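Local coordinates for protein tryparedoxin (Leishmania major, PDB 3S9F) that probably works as a thioredoxin-like disulfide reductase, passing reducing equivalents to tryparedoxin peroxidase in the parasite's detoxification pathway, at residues A[71-76]-A[81-86]; A[67-72]-A[149-154]; A[122-127]-A[131-136]. All blocks are in the same frame, centred on the assembly; numbering follows the deposited sequence.

Contact 1 (A[71-76]-A[81-86]); sequences VEFYEK and KNFEII
Y74 of helix 61-77 meets F83, E84 and I85 of strand 83-89, and its neighbour F73 meets F83; together they close the second half of a beta-alpha-beta unit (strand 50-56, helix 61-77, strand 83-89) of the thioredoxin fold. The short segments approach to 9.8 Å between axes, a gap filled mostly by aromatic rings.

The polar part of the interface centres on one carboxylate oxygen. Y74 OH donates to E84 OE2 over 2.6 Å, reaching its syn lone pair. This oxygen lies at the edge of the phenol ring, although ring and carboxylate planes are turned 31° from each other. E84 leaves its backbone heading away from the helix, and a bend at chi2 (54°) carries the carboxylate back to the hydroxyl. On its anti side OE2 also accepts the backbone N-H of I85, with I85 N at 2.8 Å. Two donors thus grip an oxygen of a buried residue and limit its rotation.

Apolar contacts flank this bond. Y74 CD1 touches I85 CD1 at 3.7 Å, the two side chains running antiparallel alongside each other, and F83 CE2 lies 3.8 Å from the same Y74 CD1. H78, which binds magnesium in a crystal structure of this protein, stacks on the Y74 ring, and W106 meets that ring edge-to-face.

The F73 and F83 rings are nearly parallel (planes at 16°) yet meet along their rims, without face overlap. At the periphery the aliphatic chain of K81 completes the interface, its CD 4.2 Å from F73 CZ.

Contact 2 (A[67-72]-A[149-154]); sequences TPQLVE and HALTQD
Q69 and L70, adjacent on helix 61-77, bring different groups to helix 147-153: an amide in one case, a leucine methyl in the other. With CG anti to the backbone N (chi1 -177°) and the chain extended beyond it, Q69 spans the gap and lays its amide against the backbone of L151 and T152. Its NE2 comes within 3.4 Å of L151 O, but the angle is too poor for a hydrogen bond; a water that donates to T152 O receives only a weak bond from this nitrogen. Q69 and T152 cross at about a right angle, and OE1 of Q69 lies 4.1 Å from CG2 of T152. Within its own helix T152 OG1 donates to H149 O at 2.8 Å, which helps to hold the methyl on the Q69 side.

L70 and L151 are also set nearly perpendicular, meeting through L70 CD1 and L151 CD2 at 3.8 Å. The segment axes cross at 72° and stay 10.8 Å apart, leaving the side chains to bridge the two helices. L151 is lodged against F66 and F73 of helix 61-77, while L70 continues inward to Y54 of strand 50-56, linking the C-terminal helix to the central sheet through helix 61-77.

Contact 3 (A[122-127]-A[131-136]); sequences KKYSVE and TLIGLN
The Y124 ring is sandwiched between I133 CG2 on one face and CD of its own neighbour K123 on the other, both offset toward the rim. In the thioredoxin fold this is where helix 114-123 ends and the chain turns back into strand 131-136, which pairs antiparallel with strand 50-56. The isoleucine methyl makes a CH-pi contact, 3.8 Å from the ring centroid and 17° off the normal; its nearest ring atom is Y124 CD2, at 3.6 Å. I133 places this methyl by standing CG2 anti to the backbone N, leaving CG1 to brush Y124 CB. Farther along the ring, Y124 OH passes L135 CD1 at 4.2 Å, and H27 of the second subunit packs against both residues, so this patch also lies at the contact between the two chains of the assembly.

A Schellman motif ends the helix: S125, with positive phi, is its C-prime residue, and S125 N bonds to K122 O at 3.1 Å. After the turn the CB of V126 points toward strand 131-136, and its side chain also touches F55 and W90. V126 and T131 lie side by side, heading opposite ways. The threonine hydroxyl is held by S128 O, and V126 CG1 rests 3.7 Å from T131 CB.

Contacts 1 and 2 share helix 61-77, overlapping at V71 and E72, and their centres are about 10 Å apart; F73 against L151 and I85 against L70 join them into one apolar region. Contact 3 lies on the opposite side of the chain's centre from contact 1, about 17 Å away between centres, but both reach the same mixed sheet. Strand 131-136 of contact 3 touches contact 2 where L132 meets L70. Along the chain, contact 1 closes before contact 3 opens, and contact 3 is nested within the long loop closed by contact 2. Together they show helix 61-77, which begins at the C60/C63 pair of the CxxC motif, and the end of helix 114-123 packed on the shared sheet, with helix 147-153 on helix 61-77.

Contact 1 (A[71-76]-A[81-86])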
loop_
_atom_site.group_PDB
_atom_site.type_symbol
_atom_site.label_atom_id
_atom_site.label_comp_id
_atom_site.label_asym_id
_atom_site.label_seq_id
_atom_site.Cartn_x
_atom_site.Cartn_y
_atom_site.Cartn_z
ATOM N N VAL A 71 -22.917 3.901 11.268
ATOM C CA VAL A 71 -23.627 3.235 10.151
ATOM C C VAL A 71 -24.816 4.074 9.667
ATOM O O VAL A 71 -25.002 4.298 8.458
ATOM C CB VAL A 71 -24.081 1.797 10.512
ATOM C CG1 VAL A 71 -25.039 1.253 9.449
ATOM C CG2 VAL A 71 -22.883 0.885 10.611
ATOM N N GLU A 72 -25.601 4.558 10.620
ATOM C CA GLU A 72 -26.761 5.375 10.301
ATOM C C GLU A 72 -26.327 6.700 9.644
ATOM O O GLU A 72 -26.923 7.127 8.654
ATOM C CB GLU A 72 -27.587 5.609 11.565
ATOM C CG GLU A 72 -28.977 6.154 11.331
ATOM C CD GLU A 72 -29.650 6.639 12.620
ATOM O OE1 GLU A 72 -29.061 6.496 13.725
ATOM O OE2 GLU A 72 -30.772 7.174 12.526
ATOM N N PHE A 73 -25.280 7.326 10.183
ATOM C CA PHE A 73 -24.777 8.591 9.644
ATOM C C PHE A 73 -24.278 8.430 8.209
ATOM O O PHE A 73 -24.573 9.260 7.351
ATOM C CB PHE A 73 -23.657 9.181 10.519
ATOM C CG PHE A 73 -23.216 10.556 10.079
ATOM C CD1 PHE A 73 -22.035 10.732 9.350
ATOM C CD2 PHE A 73 -23.998 11.674 10.372
ATOM C CE1 PHE A 73 -21.643 12.015 8.933
ATOM C CE2 PHE A 73 -23.618 12.951 9.964
ATOM C CZ PHE A 73 -22.434 13.123 9.244
ATOM N N TYR A 74 -23.516 7.361 7.963
ATOM C CA TYR A 74 -23.041 7.016 6.619
ATOM C C TYR A 74 -24.167 6.754 5.599
ATOM O O TYR A 74 -24.164 7.319 4.493
ATOM C CB TYR A 74 -22.171 5.787 6.719
ATOM C CG TYR A 74 -21.555 5.320 5.429
ATOM C CD1 TYR A 74 -20.249 5.679 5.085
ATOM C CD2 TYR A 74 -22.261 4.469 4.580
ATOM C CE1 TYR A 74 -19.668 5.202 3.915
ATOM C CE2 TYR A 74 -21.707 4.002 3.401
ATOM C CZ TYR A 74 -20.401 4.354 3.083
ATOM O OH TYR A 74 -19.851 3.854 1.929
ATOM N N GLU A 75 -25.115 5.895 5.963
ATOM C CA GLU A 75 -26.235 5.581 5.057
ATOM C C GLU A 75 -26.981 6.837 4.623
ATOM O O GLU A 75 -27.319 6.992 3.452
ATOM C CB GLU A 75 -27.180 4.562 5.692
ATOM C CG GLU A 75 -26.540 3.173 5.767
ATOM C CD GLU A 75 -27.301 2.199 6.638
ATOM O OE1 GLU A 75 -28.326 2.581 7.239
ATOM O OE2 GLU A 75 -26.852 1.036 6.734
ATOM N N LYS A 76 -27.174 7.746 5.570
ATOM C CA LYS A 76 -27.917 8.983 5.357
ATOM C C LYS A 76 -27.159 10.087 4.613
ATOM O O LYS A 76 -27.771 10.842 3.842
ATOM C CB LYS A 76 -28.363 9.528 6.708
ATOM C CG LYS A 76 -29.568 8.821 7.307
ATOM C CD LYS A 76 -30.007 9.564 8.564
ATOM C CE LYS A 76 -30.652 8.633 9.565
ATOM N NZ LYS A 76 -30.554 9.204 10.941
ATOM N N LYS A 81 -22.832 14.365 1.447
ATOM C CA LYS A 81 -21.636 14.996 2.015
ATOM C C LYS A 81 -20.328 14.458 1.415
ATOM O O LYS A 81 -19.235 14.835 1.855
ATOM C CB LYS A 81 -21.627 14.890 3.543
ATOM C CG LYS A 81 -22.698 15.747 4.231
ATOM C CD LYS A 81 -22.754 15.438 5.704
ATOM C CE LYS A 81 -23.543 16.464 6.506
ATOM N NZ LYS A 81 -24.753 16.988 5.837
ATOM N N ASN A 82 -20.452 13.591 0.408
ATOM C CA ASN A 82 -19.311 13.149 -0.413
ATOM C C ASN A 82 -18.144 12.549 0.398
ATOM O O ASN A 82 -17.001 13.021 0.326
ATOM C CB ASN A 82 -18.818 14.305 -1.309
ATOM C CG ASN A 82 -17.878 13.836 -2.398
ATOM O OD1 ASN A 82 -18.065 12.764 -2.972
ATOM N ND2 ASN A 82 -16.834 14.626 -2.665
ATOM N N PHE A 83 -18.433 11.527 1.193
ATOM C CA PHE A 83 -17.355 10.889 1.962
ATOM C C PHE A 83 -17.392 9.368 1.862
ATOM O O PHE A 83 -18.401 8.790 1.452
ATOM C CB PHE A 83 -17.318 11.382 3.426
ATOM C CG PHE A 83 -18.510 10.978 4.263
ATOM C CD1 PHE A 83 -19.567 11.865 4.468
ATOM C CD2 PHE A 83 -18.543 9.733 4.919
ATOM C CE1 PHE A 83 -20.671 11.520 5.271
ATOM C CE2 PHE A 83 -19.653 9.369 5.722
ATOM C CZ PHE A 83 -20.717 10.260 5.895
ATOM N N GLU A 84 -16.258 8.738 2.177
ATOM C CA GLU A 84 -16.175 7.284 2.259
ATOM C C GLU A 84 -15.574 6.894 3.594
ATOM O O GLU A 84 -14.879 7.695 4.230
ATOM C CB GLU A 84 -15.349 6.722 1.072
ATOM C CG GLU A 84 -15.323 5.191 0.971
ATOM C CD GLU A 84 -16.714 4.583 0.939
ATOM O OE1 GLU A 84 -17.252 4.395 -0.178
ATOM O OE2 GLU A 84 -17.280 4.311 2.025
ATOM N N ILE A 85 -15.853 5.672 4.045
ATOM C CA ILE A 85 -15.233 5.198 5.279
ATOM C C ILE A 85 -14.500 3.909 4.989
ATOM O O ILE A 85 -15.000 3.043 4.237
ATOM C CB ILE A 85 -16.237 5.020 6.440
ATOM C CG1 ILE A 85 -16.866 6.388 6.799
ATOM C CG2 ILE A 85 -15.523 4.466 7.700
ATOM C CD1 ILE A 85 -17.928 6.304 7.891
ATOM N N ILE A 86 -13.306 3.790 5.570
ATOM C CA ILE A 86 -12.525 2.565 5.440
ATOM C C ILE A 86 -12.249 2.001 6.820
ATOM O O ILE A 86 -11.583 2.650 7.633
ATOM C CB ILE A 86 -11.155 2.826 4.735
ATOM C CG1 ILE A 86 -11.373 3.414 3.337
ATOM C CG2 ILE A 86 -10.337 1.497 4.687
ATOM C CD1 ILE A 86 -10.095 3.967 2.659
#

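Contact 2 (A[67-72]-A[149-154])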
loop_
_atom_site.group_PDB
_atom_site.type_symbol
_atom_site.label_atom_id
_atom_site.label_comp_id
_atom_site.label_asym_id
_atom_site.label_seq_id
_atom_site.Cartn_x
_atom_site.Cartn_y
_atom_site.Cartn_z
ATOM N N THR A 67 -20.515 2.261 16.556
ATOM C CA THR A 67 -20.653 1.765 15.182
ATOM C C THR A 67 -22.088 1.890 14.617
ATOM O O THR A 67 -22.270 2.366 13.500
ATOM C CB THR A 67 -20.100 0.327 15.050
ATOM O OG1 THR A 67 -18.677 0.361 15.212
ATOM C CG2 THR A 67 -20.431 -0.275 13.684
ATOM N N PRO A 68 -23.118 1.488 15.394
ATOM C CA PRO A 68 -24.475 1.681 14.871
ATOM C C PRO A 68 -24.809 3.130 14.488
ATOM O O PRO A 68 -25.467 3.334 13.469
ATOM C CB PRO A 68 -25.372 1.211 16.026
ATOM C CG PRO A 68 -24.545 0.221 16.749
ATOM C CD PRO A 68 -23.132 0.743 16.669
ATOM N N GLN A 69 -24.366 4.107 15.283
ATOM C CA GLN A 69 -24.569 5.525 14.948
ATOM C C GLN A 69 -23.822 5.935 13.681
ATOM O O GLN A 69 -24.361 6.642 12.823
ATOM C CB GLN A 69 -24.117 6.448 16.076
ATOM C CG GLN A 69 -24.408 7.927 15.734
ATOM C CD GLN A 69 -24.278 8.875 16.909
ATOM O OE1 GLN A 69 -23.965 8.458 18.034
ATOM N NE2 GLN A 69 -24.532 10.167 16.656
ATOM N N LEU A 70 -22.570 5.505 13.589
ATOM C CA LEU A 70 -21.779 5.773 12.380
ATOM C C LEU A 70 -22.408 5.124 11.134
ATOM O O LEU A 70 -22.450 5.738 10.068
ATOM C CB LEU A 70 -20.330 5.323 12.592
ATOM C CG LEU A 70 -19.354 5.685 11.469
ATOM C CD1 LEU A 70 -19.288 7.193 11.223
ATOM C CD2 LEU A 70 -17.966 5.078 11.795
ATOM N N VAL A 71 -22.917 3.901 11.268
ATOM C CA VAL A 71 -23.627 3.235 10.151
ATOM C C VAL A 71 -24.816 4.074 9.667
ATOM O O VAL A 71 -25.002 4.298 8.458
ATOM C CB VAL A 71 -24.081 1.797 10.512
ATOM C CG1 VAL A 71 -25.039 1.253 9.449
ATOM C CG2 VAL A 71 -22.883 0.885 10.611
ATOM N N GLU A 72 -25.601 4.558 10.620
ATOM C CA GLU A 72 -26.761 5.375 10.301
ATOM C C GLU A 72 -26.327 6.700 9.644
ATOM O O GLU A 72 -26.923 7.127 8.654
ATOM C CB GLU A 72 -27.587 5.609 11.565
ATOM C CG GLU A 72 -28.977 6.154 11.331
ATOM C CD GLU A 72 -29.650 6.639 12.620
ATOM O OE1 GLU A 72 -29.061 6.496 13.725
ATOM O OE2 GLU A 72 -30.772 7.174 12.526
ATOM N N HIS A 149 -16.005 11.774 18.589
ATOM C CA HIS A 149 -16.709 12.604 19.544
ATOM C C HIS A 149 -17.595 13.657 18.869
ATOM O O HIS A 149 -18.749 13.851 19.293
ATOM C CB HIS A 149 -15.741 13.151 20.600
ATOM C CG HIS A 149 -15.269 12.094 21.558
ATOM N ND1 HIS A 149 -16.137 11.377 22.355
ATOM C CD2 HIS A 149 -14.032 11.611 21.823
ATOM C CE1 HIS A 149 -15.454 10.504 23.075
ATOM N NE2 HIS A 149 -14.173 10.627 22.773
ATOM N N ALA A 150 -17.107 14.279 17.796
ATOM C CA ALA A 150 -17.887 15.284 17.069
ATOM C C ALA A 150 -19.231 14.740 16.560
ATOM O O ALA A 150 -20.277 15.386 16.718
ATOM C CB ALA A 150 -17.063 15.865 15.920
ATOM N N LEU A 151 -19.210 13.547 15.969
ATOM C CA LEU A 151 -20.437 12.972 15.437
ATOM C C LEU A 151 -21.486 12.720 16.514
ATOM O O LEU A 151 -22.673 12.999 16.294
ATOM C CB LEU A 151 -20.188 11.724 14.581
ATOM C CG LEU A 151 -21.476 10.982 14.171
ATOM C CD1 LEU A 151 -22.302 11.866 13.248
ATOM C CD2 LEU A 151 -21.185 9.640 13.505
ATOM N N THR A 152 -21.068 12.226 17.680
ATOM C CA THR A 152 -22.029 11.995 18.765
ATOM C C THR A 152 -22.726 13.281 19.216
ATOM O O THR A 152 -23.884 13.252 19.620
ATOM C CB THR A 152 -21.398 11.289 19.983
ATOM O OG1 THR A 152 -20.592 12.214 20.720
ATOM C CG2 THR A 152 -20.542 10.117 19.527
ATOM N N GLN A 153 -22.011 14.403 19.125
ATOM C CA GLN A 153 -22.544 15.707 19.509
ATOM C C GLN A 153 -23.287 16.407 18.359
ATOM O O GLN A 153 -24.082 17.315 18.589
ATOM C CB GLN A 153 -21.410 16.598 20.017
ATOM C CG GLN A 153 -20.702 16.054 21.251
ATOM C CD GLN A 153 -19.941 17.119 22.023
ATOM O OE1 GLN A 153 -19.298 17.998 21.442
ATOM N NE2 GLN A 153 -20.015 17.047 23.345
ATOM N N ASP A 154 -23.034 15.977 17.124
ATOM C CA ASP A 154 -23.632 16.598 15.938
ATOM C C ASP A 154 -24.180 15.499 15.028
ATOM O O ASP A 154 -23.674 15.298 13.908
ATOM C CB ASP A 154 -22.570 17.469 15.231
ATOM C CG ASP A 154 -23.040 18.055 13.907
ATOM O OD1 ASP A 154 -24.227 18.422 13.777
ATOM O OD2 ASP A 154 -22.198 18.154 12.982
HETATM O O HOH W 1 -25.812 11.611 19.376
#

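Contact 3 (A[122-127]-A[131-136])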
loop_
_atom_site.group_PDB
_atom_site.type_symbol
_atom_site.label_atom_id
_atom_site.label_comp_id
_atom_site.label_asym_id
_atom_site.label_seq_id
_atom_site.Cartn_x
_atom_site.Cartn_y
_atom_site.Cartn_z
ATOM N N LYS A 122 -0.166 3.781 14.219
ATOM C CA LYS A 122 0.999 4.523 14.701
ATOM C C LYS A 122 0.982 5.944 14.135
ATOM O O LYS A 122 1.165 6.922 14.874
ATOM C CB LYS A 122 2.301 3.798 14.355
ATOM C CG LYS A 122 3.552 4.566 14.812
ATOM C CD LYS A 122 4.751 3.650 14.976
ATOM C CE LYS A 122 5.808 4.310 15.843
ATOM N NZ LYS A 122 6.570 3.260 16.539
ATOM N N LYS A 123 0.733 6.055 12.837
ATOM C CA LYS A 123 0.774 7.340 12.136
ATOM C C LYS A 123 -0.120 8.391 12.778
ATOM O O LYS A 123 0.328 9.532 13.005
ATOM C CB LYS A 123 0.379 7.186 10.665
ATOM C CG LYS A 123 0.371 8.528 9.920
ATOM C CD LYS A 123 -0.172 8.425 8.489
ATOM C CE LYS A 123 -0.179 9.819 7.823
ATOM N NZ LYS A 123 1.208 10.357 7.691
ATOM N N TYR A 124 -1.365 8.001 13.060
ATOM C CA TYR A 124 -2.381 8.905 13.579
ATOM C C TYR A 124 -2.508 8.860 15.087
ATOM O O TYR A 124 -3.490 9.352 15.639
ATOM C CB TYR A 124 -3.743 8.624 12.903
ATOM C CG TYR A 124 -3.720 8.950 11.416
ATOM C CD1 TYR A 124 -3.837 7.940 10.451
ATOM C CD2 TYR A 124 -3.591 10.268 10.976
ATOM C CE1 TYR A 124 -3.817 8.234 9.083
ATOM C CE2 TYR A 124 -3.583 10.577 9.620
ATOM C CZ TYR A 124 -3.699 9.560 8.680
ATOM O OH TYR A 124 -3.663 9.895 7.339
ATOM N N SER A 125 -1.514 8.255 15.740
ATOM C CA SER A 125 -1.461 8.181 17.215
ATOM C C SER A 125 -2.796 7.696 17.774
ATOM O O SER A 125 -3.358 8.310 18.694
ATOM C CB SER A 125 -1.119 9.547 17.807
ATOM O OG SER A 125 0.135 10.018 17.359
ATOM N N VAL A 126 -3.317 6.609 17.209
ATOM C CA VAL A 126 -4.586 6.048 17.657
ATOM C C VAL A 126 -4.313 5.205 18.896
ATOM O O VAL A 126 -3.858 4.053 18.806
ATOM C CB VAL A 126 -5.275 5.206 16.566
ATOM C CG1 VAL A 126 -6.651 4.732 17.073
ATOM C CG2 VAL A 126 -5.435 6.043 15.300
ATOM N N GLU A 127 -4.609 5.779 20.055
ATOM C CA GLU A 127 -4.263 5.126 21.313
ATOM C C GLU A 127 -5.436 4.384 21.922
ATOM O O GLU A 127 -5.262 3.581 22.845
ATOM C CB GLU A 127 -3.698 6.141 22.297
ATOM C CG GLU A 127 -2.290 6.565 21.964
ATOM C CD GLU A 127 -2.021 7.970 22.409
ATOM O OE1 GLU A 127 -2.868 8.527 23.143
ATOM O OE2 GLU A 127 -0.967 8.512 22.032
ATOM N N THR A 131 -12.027 5.244 17.054
ATOM C CA THR A 131 -11.430 6.512 16.614
ATOM C C THR A 131 -11.723 6.677 15.133
ATOM O O THR A 131 -11.637 5.711 14.361
ATOM C CB THR A 131 -9.898 6.566 16.881
ATOM O OG1 THR A 131 -9.663 6.637 18.302
ATOM C CG2 THR A 131 -9.270 7.816 16.240
ATOM N N LEU A 132 -12.077 7.898 14.747
ATOM C CA LEU A 132 -12.353 8.205 13.357
ATOM C C LEU A 132 -11.445 9.370 12.914
ATOM O O LEU A 132 -11.456 10.443 13.526
ATOM C CB LEU A 132 -13.858 8.526 13.240
ATOM C CG LEU A 132 -14.714 8.481 11.992
ATOM C CD1 LEU A 132 -14.662 7.128 11.276
ATOM C CD2 LEU A 132 -16.166 8.827 12.419
ATOM N N ILE A 133 -10.646 9.115 11.875
ATOM C CA ILE A 133 -9.660 10.056 11.355
ATOM C C ILE A 133 -10.115 10.380 9.944
ATOM O O ILE A 133 -10.206 9.492 9.094
ATOM C CB ILE A 133 -8.233 9.442 11.291
ATOM C CG1 ILE A 133 -7.732 8.916 12.655
ATOM C CG2 ILE A 133 -7.213 10.498 10.726
ATOM C CD1 ILE A 133 -7.503 9.976 13.694
ATOM N N GLY A 134 -10.387 11.658 9.697
ATOM C CA GLY A 134 -10.839 12.139 8.387
ATOM C C GLY A 134 -9.727 12.854 7.637
ATOM O O GLY A 134 -8.940 13.623 8.223
ATOM N N LEU A 135 -9.655 12.585 6.342
ATOM C CA LEU A 135 -8.660 13.200 5.502
ATOM C C LEU A 135 -9.171 13.515 4.105
ATOM O O LEU A 135 -10.112 12.916 3.635
ATOM C CB LEU A 135 -7.417 12.329 5.415
ATOM C CG LEU A 135 -7.596 10.895 4.972
ATOM C CD1 LEU A 135 -6.446 10.401 4.176
ATOM C CD2 LEU A 135 -7.825 10.020 6.167
ATOM N N ASN A 136 -8.514 14.470 3.460
ATOM C CA ASN A 136 -8.803 14.795 2.072
ATOM C C ASN A 136 -8.218 13.679 1.199
ATOM O O ASN A 136 -7.022 13.399 1.283
ATOM C CB ASN A 136 -8.173 16.162 1.732
ATOM C CG ASN A 136 -8.432 16.592 0.301
ATOM O OD1 ASN A 136 -7.979 15.960 -0.646
ATOM N ND2 ASN A 136 -9.169 17.687 0.142
#